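Local atomic coordinates of putative adhesin (Bacteroides fragilis NCTC 9343, PDB entry 3PET), a protein that is of unestablished function but probably acts in cell adhesion, as a putative lipoprotein built around a right-handed beta-helix. Residues I199-K202 and I207-L210; D50-L55 and K79-T84. One frame throughout, in Å; residues are numbered along the deposited sequence.

Contact 1: I199-K202 and I207-L210; sequences IKYK and IKSL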
loop_
_atom_site.group_PDB
_atom_site.type_symbol
_atom_site.label_atom_id
_atom_site.label_comp_id
_atom_site.label_asym_id
_atom_site.label_seq_id
_atom_site.Cartn_x
_atom_site.Cartn_y
_atom_site.Cartn_z
ATOM N N ILE A 199 11.370 -10.405 -4.520
ATOM C CA ILE A 199 11.906 -10.983 -3.273
ATOM C C ILE A 199 13.419 -11.159 -3.459
ATOM O O ILE A 199 13.863 -11.823 -4.396
ATOM C CB ILE A 199 11.196 -12.299 -2.839
ATOM C CG1 ILE A 199 9.678 -12.043 -2.588
ATOM C CG2 ILE A 199 11.890 -12.913 -1.609
ATOM C CD1 ILE A 199 8.798 -13.270 -2.437
ATOM N N LYS A 200 14.195 -10.499 -2.597
ATOM C CA LYS A 200 15.650 -10.560 -2.612
ATOM C C LYS A 200 16.117 -11.226 -1.331
ATOM O O LYS A 200 15.699 -10.819 -0.259
ATOM C CB LYS A 200 16.270 -9.156 -2.764
ATOM C CG LYS A 200 16.171 -8.583 -4.183
ATOM C CD LYS A 200 16.350 -7.068 -4.213
ATOM C CE LYS A 200 15.131 -6.305 -3.721
ATOM N NZ LYS A 200 15.319 -4.832 -3.824
ATOM N N TYR A 201 16.941 -12.267 -1.435
ATOM C CA TYR A 201 17.390 -12.920 -0.209
ATOM C C TYR A 201 18.906 -13.058 -0.162
ATOM O O TYR A 201 19.541 -13.459 -1.151
ATOM C CB TYR A 201 16.721 -14.305 -0.041
ATOM C CG TYR A 201 17.075 -15.315 -1.118
ATOM C CD1 TYR A 201 16.354 -15.380 -2.305
ATOM C CD2 TYR A 201 18.093 -16.247 -0.922
ATOM C CE1 TYR A 201 16.681 -16.306 -3.299
ATOM C CE2 TYR A 201 18.413 -17.190 -1.899
ATOM C CZ TYR A 201 17.706 -17.216 -3.082
ATOM O OH TYR A 201 18.057 -18.122 -4.053
ATOM N N LYS A 202 19.475 -12.754 1.003
ATOM C CA LYS A 202 20.878 -12.974 1.302
ATOM C C LYS A 202 21.008 -14.414 1.789
ATOM O O LYS A 202 19.995 -15.025 2.179
ATOM C CB LYS A 202 21.364 -11.997 2.410
ATOM C CG LYS A 202 21.412 -10.520 2.017
ATOM C CD LYS A 202 21.984 -9.712 3.172
ATOM C CE LYS A 202 21.848 -8.223 2.995
ATOM N NZ LYS A 202 22.250 -7.481 4.227
ATOM N N ILE A 207 18.046 -25.513 0.964
ATOM C CA ILE A 207 16.773 -25.815 0.325
ATOM C C ILE A 207 16.096 -24.539 -0.094
ATOM O O ILE A 207 15.952 -23.622 0.705
ATOM C CB ILE A 207 15.822 -26.640 1.243
ATOM C CG1 ILE A 207 16.535 -27.825 1.938
ATOM C CG2 ILE A 207 14.533 -27.091 0.481
ATOM C CD1 ILE A 207 16.710 -29.147 1.089
ATOM N N LYS A 208 15.642 -24.483 -1.332
ATOM C CA LYS A 208 14.880 -23.328 -1.754
ATOM C C LYS A 208 13.707 -23.753 -2.626
ATOM O O LYS A 208 13.835 -24.675 -3.433
ATOM C CB LYS A 208 15.744 -22.248 -2.435
ATOM C CG LYS A 208 16.480 -22.616 -3.696
ATOM C CD LYS A 208 17.312 -21.434 -4.129
ATOM C CE LYS A 208 18.434 -21.787 -5.053
ATOM N NZ LYS A 208 19.603 -20.924 -4.775
ATOM N N SER A 209 12.565 -23.093 -2.429
ATOM C CA SER A 209 11.346 -23.317 -3.208
ATOM C C SER A 209 10.886 -21.952 -3.681
ATOM O O SER A 209 10.549 -21.102 -2.859
ATOM C CB SER A 209 10.285 -24.026 -2.372
ATOM O OG SER A 209 9.247 -24.443 -3.243
ATOM N N LEU A 210 11.016 -21.699 -4.985
ATOM C CA LEU A 210 10.732 -20.400 -5.559
ATOM C C LEU A 210 9.599 -20.465 -6.591
ATOM O O LEU A 210 9.557 -21.364 -7.437
ATOM C CB LEU A 210 12.001 -19.802 -6.192
ATOM C CG LEU A 210 13.317 -19.933 -5.399
ATOM C CD1 LEU A 210 14.531 -19.499 -6.257
ATOM C CD2 LEU A 210 13.256 -19.206 -4.058
#
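The outer end of Lys208 crosses the hydroxyl of Tyr201 between two strands of the last coils of a right-handed beta-helix, and the pair illustrates how two faces of such a coil can touch through side chains alone. The nearest alpha carbons, Tyr201 CA and Lys208 CA, are 10.8 Å apart, too far for backbone pairing. Lys208 is the side chain to follow. Its CB and CG lead from the strand toward the facing one, with CG placed between the backbone N and the carbonyl carbon (chi1 61°), and neither comes within van der Waals range of the tyrosine. CD is the first atom to arrive, 3.4 Å from Tyr201 OH, lying oblique to the ring. The chain remains extended to CE, which passes 3.8 Å from Tyr201 OH, and then bends at chi4 (-145°). That bend brings Lys208 NZ to 3.3 Å from Tyr201 OH, a weak hydrogen bond in which the ammonium is the donor. Three successive lysine atoms thus pass the phenol oxygen on the side facing 207-210, two methylenes and a weak donor, while the two side chains cross at about a right angle. Leu210 adds a looser apolar neighbour, its CD1 standing 4.4 Å from Tyr201 OH. The contact is uneven in character: the tyrosine is buried, while Lys208 and Leu210 are exposed. Within the fold, Tyr201 packs on Cys183 of strand 181-185 and Ile218 of strand 218-220, the parallel neighbours of its own strand. Ile189 of strand 188-193 touches both Tyr201 and Lys208, and that strand pairs in parallel with 207-212, where Leu210 rests on Ala191 and also reaches Ile218.

Contact 2: D50-L55 and K79-T84; sequences DNIVAL and KKMKIT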
loop_
_atom_site.group_PDB
_atom_site.type_symbol
_atom_site.label_atom_id
_atom_site.label_comp_id
_atom_site.label_asym_id
_atom_site.label_seq_id
_atom_site.Cartn_x
_atom_site.Cartn_y
_atom_site.Cartn_z
ATOM N N ASP A 50 -2.879 18.254 25.994
ATOM C CA ASP A 50 -3.767 17.576 26.947
ATOM C C ASP A 50 -5.146 17.220 26.393
ATOM O O ASP A 50 -5.646 16.160 26.748
ATOM C CB ASP A 50 -3.912 18.345 28.284
ATOM C CG ASP A 50 -4.399 19.780 28.218
ATOM O OD1 ASP A 50 -4.637 20.277 27.099
ATOM O OD2 ASP A 50 -4.531 20.411 29.295
ATOM N N ASN A 51 -5.741 18.051 25.520
ATOM C CA ASN A 51 -7.075 17.762 24.971
ATOM C C ASN A 51 -7.025 16.713 23.833
ATOM O O ASN A 51 -8.072 16.184 23.438
ATOM C CB ASN A 51 -7.763 19.056 24.495
ATOM C CG ASN A 51 -7.015 19.812 23.427
ATOM O OD1 ASN A 51 -5.806 19.633 23.217
ATOM N ND2 ASN A 51 -7.720 20.701 22.748
ATOM N N ILE A 52 -5.819 16.423 23.309
ATOM C CA ILE A 52 -5.633 15.411 22.264
ATOM C C ILE A 52 -5.320 14.070 22.962
ATOM O O ILE A 52 -5.896 13.038 22.610
ATOM C CB ILE A 52 -4.561 15.838 21.224
ATOM C CG1 ILE A 52 -4.817 17.273 20.659
ATOM C CG2 ILE A 52 -4.396 14.799 20.119
ATOM C CD1 ILE A 52 -6.254 17.579 20.079
ATOM N N VAL A 53 -4.486 14.119 24.020
ATOM C CA VAL A 53 -4.158 12.943 24.849
ATOM C C VAL A 53 -5.459 12.360 25.417
ATOM O O VAL A 53 -5.634 11.139 25.425
ATOM C CB VAL A 53 -3.150 13.319 25.972
ATOM C CG1 VAL A 53 -3.014 12.201 27.009
ATOM C CG2 VAL A 53 -1.785 13.680 25.385
ATOM N N ALA A 54 -6.387 13.248 25.832
ATOM C CA ALA A 54 -7.679 12.894 26.422
ATOM C C ALA A 54 -8.571 12.093 25.463
ATOM O O ALA A 54 -9.486 11.421 25.936
ATOM C CB ALA A 54 -8.411 14.153 26.887
ATOM N N LEU A 55 -8.295 12.132 24.134
ATOM C CA LEU A 55 -9.082 11.410 23.123
ATOM C C LEU A 55 -8.728 9.907 23.050
ATOM O O LEU A 55 -9.442 9.144 22.407
ATOM C CB LEU A 55 -8.895 12.028 21.727
ATOM C CG LEU A 55 -9.293 13.497 21.527
ATOM C CD1 LEU A 55 -9.022 13.913 20.108
ATOM C CD2 LEU A 55 -10.770 13.746 21.850
ATOM N N LYS A 79 -0.156 16.796 15.910
ATOM C CA LYS A 79 1.272 17.109 16.094
ATOM C C LYS A 79 1.695 16.987 17.568
ATOM O O LYS A 79 0.962 17.443 18.459
ATOM C CB LYS A 79 1.598 18.533 15.591
ATOM C CG LYS A 79 1.578 18.671 14.073
ATOM C CD LYS A 79 2.322 19.914 13.591
ATOM C CE LYS A 79 1.391 21.045 13.219
ATOM N NZ LYS A 79 1.011 21.855 14.402
ATOM N N LYS A 80 2.896 16.407 17.808
ATOM C CA LYS A 80 3.538 16.227 19.129
ATOM C C LYS A 80 3.107 14.937 19.854
ATOM O O LYS A 80 3.736 14.600 20.862
ATOM C CB LYS A 80 3.342 17.451 20.062
ATOM C CG LYS A 80 4.092 18.701 19.586
ATOM C CD LYS A 80 3.520 19.975 20.188
ATOM C CE LYS A 80 4.067 21.231 19.542
ATOM N NZ LYS A 80 5.436 21.574 20.021
HETATM N N MSE A 81 2.099 14.188 19.322
HETATM C CA MSE A 81 1.597 12.943 19.942
HETATM C C MSE A 81 2.679 11.850 19.984
HETATM O O MSE A 81 3.213 11.479 18.936
HETATM C CB MSE A 81 0.353 12.411 19.206
HETATM C CG MSE A 81 -0.892 13.271 19.406
HETATM SE SE MSE A 81 -1.399 13.518 21.299
HETATM C CE MSE A 81 -1.735 11.715 21.736
ATOM N N LYS A 82 3.033 11.372 21.184
ATOM C CA LYS A 82 4.025 10.296 21.329
ATOM C C LYS A 82 3.512 9.296 22.354
ATOM O O LYS A 82 3.164 9.681 23.482
ATOM C CB LYS A 82 5.416 10.827 21.716
ATOM C CG LYS A 82 6.496 9.772 21.557
ATOM C CD LYS A 82 7.716 9.993 22.433
ATOM C CE LYS A 82 8.681 10.989 21.847
ATOM N NZ LYS A 82 9.924 11.112 22.654
ATOM N N ILE A 83 3.432 8.028 21.947
ATOM C CA ILE A 83 2.968 6.949 22.812
ATOM C C ILE A 83 4.182 6.100 23.192
ATOM O O ILE A 83 4.832 5.545 22.320
ATOM C CB ILE A 83 1.837 6.125 22.116
ATOM C CG1 ILE A 83 0.617 7.032 21.784
ATOM C CG2 ILE A 83 1.426 4.907 22.980
ATOM C CD1 ILE A 83 -0.332 6.503 20.639
ATOM N N THR A 84 4.490 6.010 24.490
ATOM C CA THR A 84 5.630 5.270 25.004
ATOM C C THR A 84 5.088 4.081 25.779
ATOM O O THR A 84 4.321 4.242 26.736
ATOM C CB THR A 84 6.527 6.217 25.812
ATOM O OG1 THR A 84 7.082 7.150 24.887
ATOM C CG2 THR A 84 7.671 5.496 26.519
#
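Met81, a selenomethionine in this crystal, presses its side chain against Ile52 and Val53 of a short helix near the N-terminal end of the right-handed beta-helix. It is a compact example of one long, flexible side chain joining a helical turn to the residue just ahead of a strand. Along 79-84, Lys79 comes first, its backbone N hydrogen-bonded to Asn77 OD1. Lys80 then takes a positive phi (87°), turning the chain just ahead of the strand, and its side chain rests on Leu11. Met81 follows and carries the whole contact. Its CG stands opposite the carbonyl carbon, beside the backbone N, and successive bends at chi2 (-57°) and chi3 (-62°) curl the chain toward the helix. SE therefore lands against the CG2 branch of Ile52, at 3.5 Å, with Met81 CG also close to that methyl (3.9 Å), while the CG1 arm of Ile52 runs away from it, and the residue packs on Val75. The side chain of Met81 also touches Ile46, and an acetate ion, probably from the crystallisation liquor, lies about 4 Å from it. At Lys82 the strand proper begins, hydrogen-bonded through its backbone to Tyr47. Ile83 turns into the core onto Ile32, Leu44 and Ile46, and Thr84 continues the backbone pairing with Gln45. Opposite, the helical turn carries the backbone hydrogen bond Ala54 N to Asp50 O (3.1 Å); Ile52 and Val53, adjacent in it, both touch the selenoether. The terminal methyl completes the join: Met81 CE lies 4.1 Å from both Val53 CG2 and Val53 CA, touching the branch and the helix backbone at equal distance.

From the N terminus the chain first meets contact 2: helix 50-53 leads into strands 56-61 and 64-69, and the return at 79-84 closes this excursion of 23 residues before strand 82-87 joins its parallel neighbour 31-36. The chain then winds through the successive coils of the beta-helix until contact 1, which closes a short loop of four residues between 199-202 and 207-210. The two contacts are in series, neither enclosing nor crossing the other. The centres of contacts 1 and 2 lie about 43 Å apart, on opposite sides of the chain's centre. Contact 2 ties a helical turn to the N-terminal end of the fold, whereas contact 1 joins two faces of a coil near the C terminus.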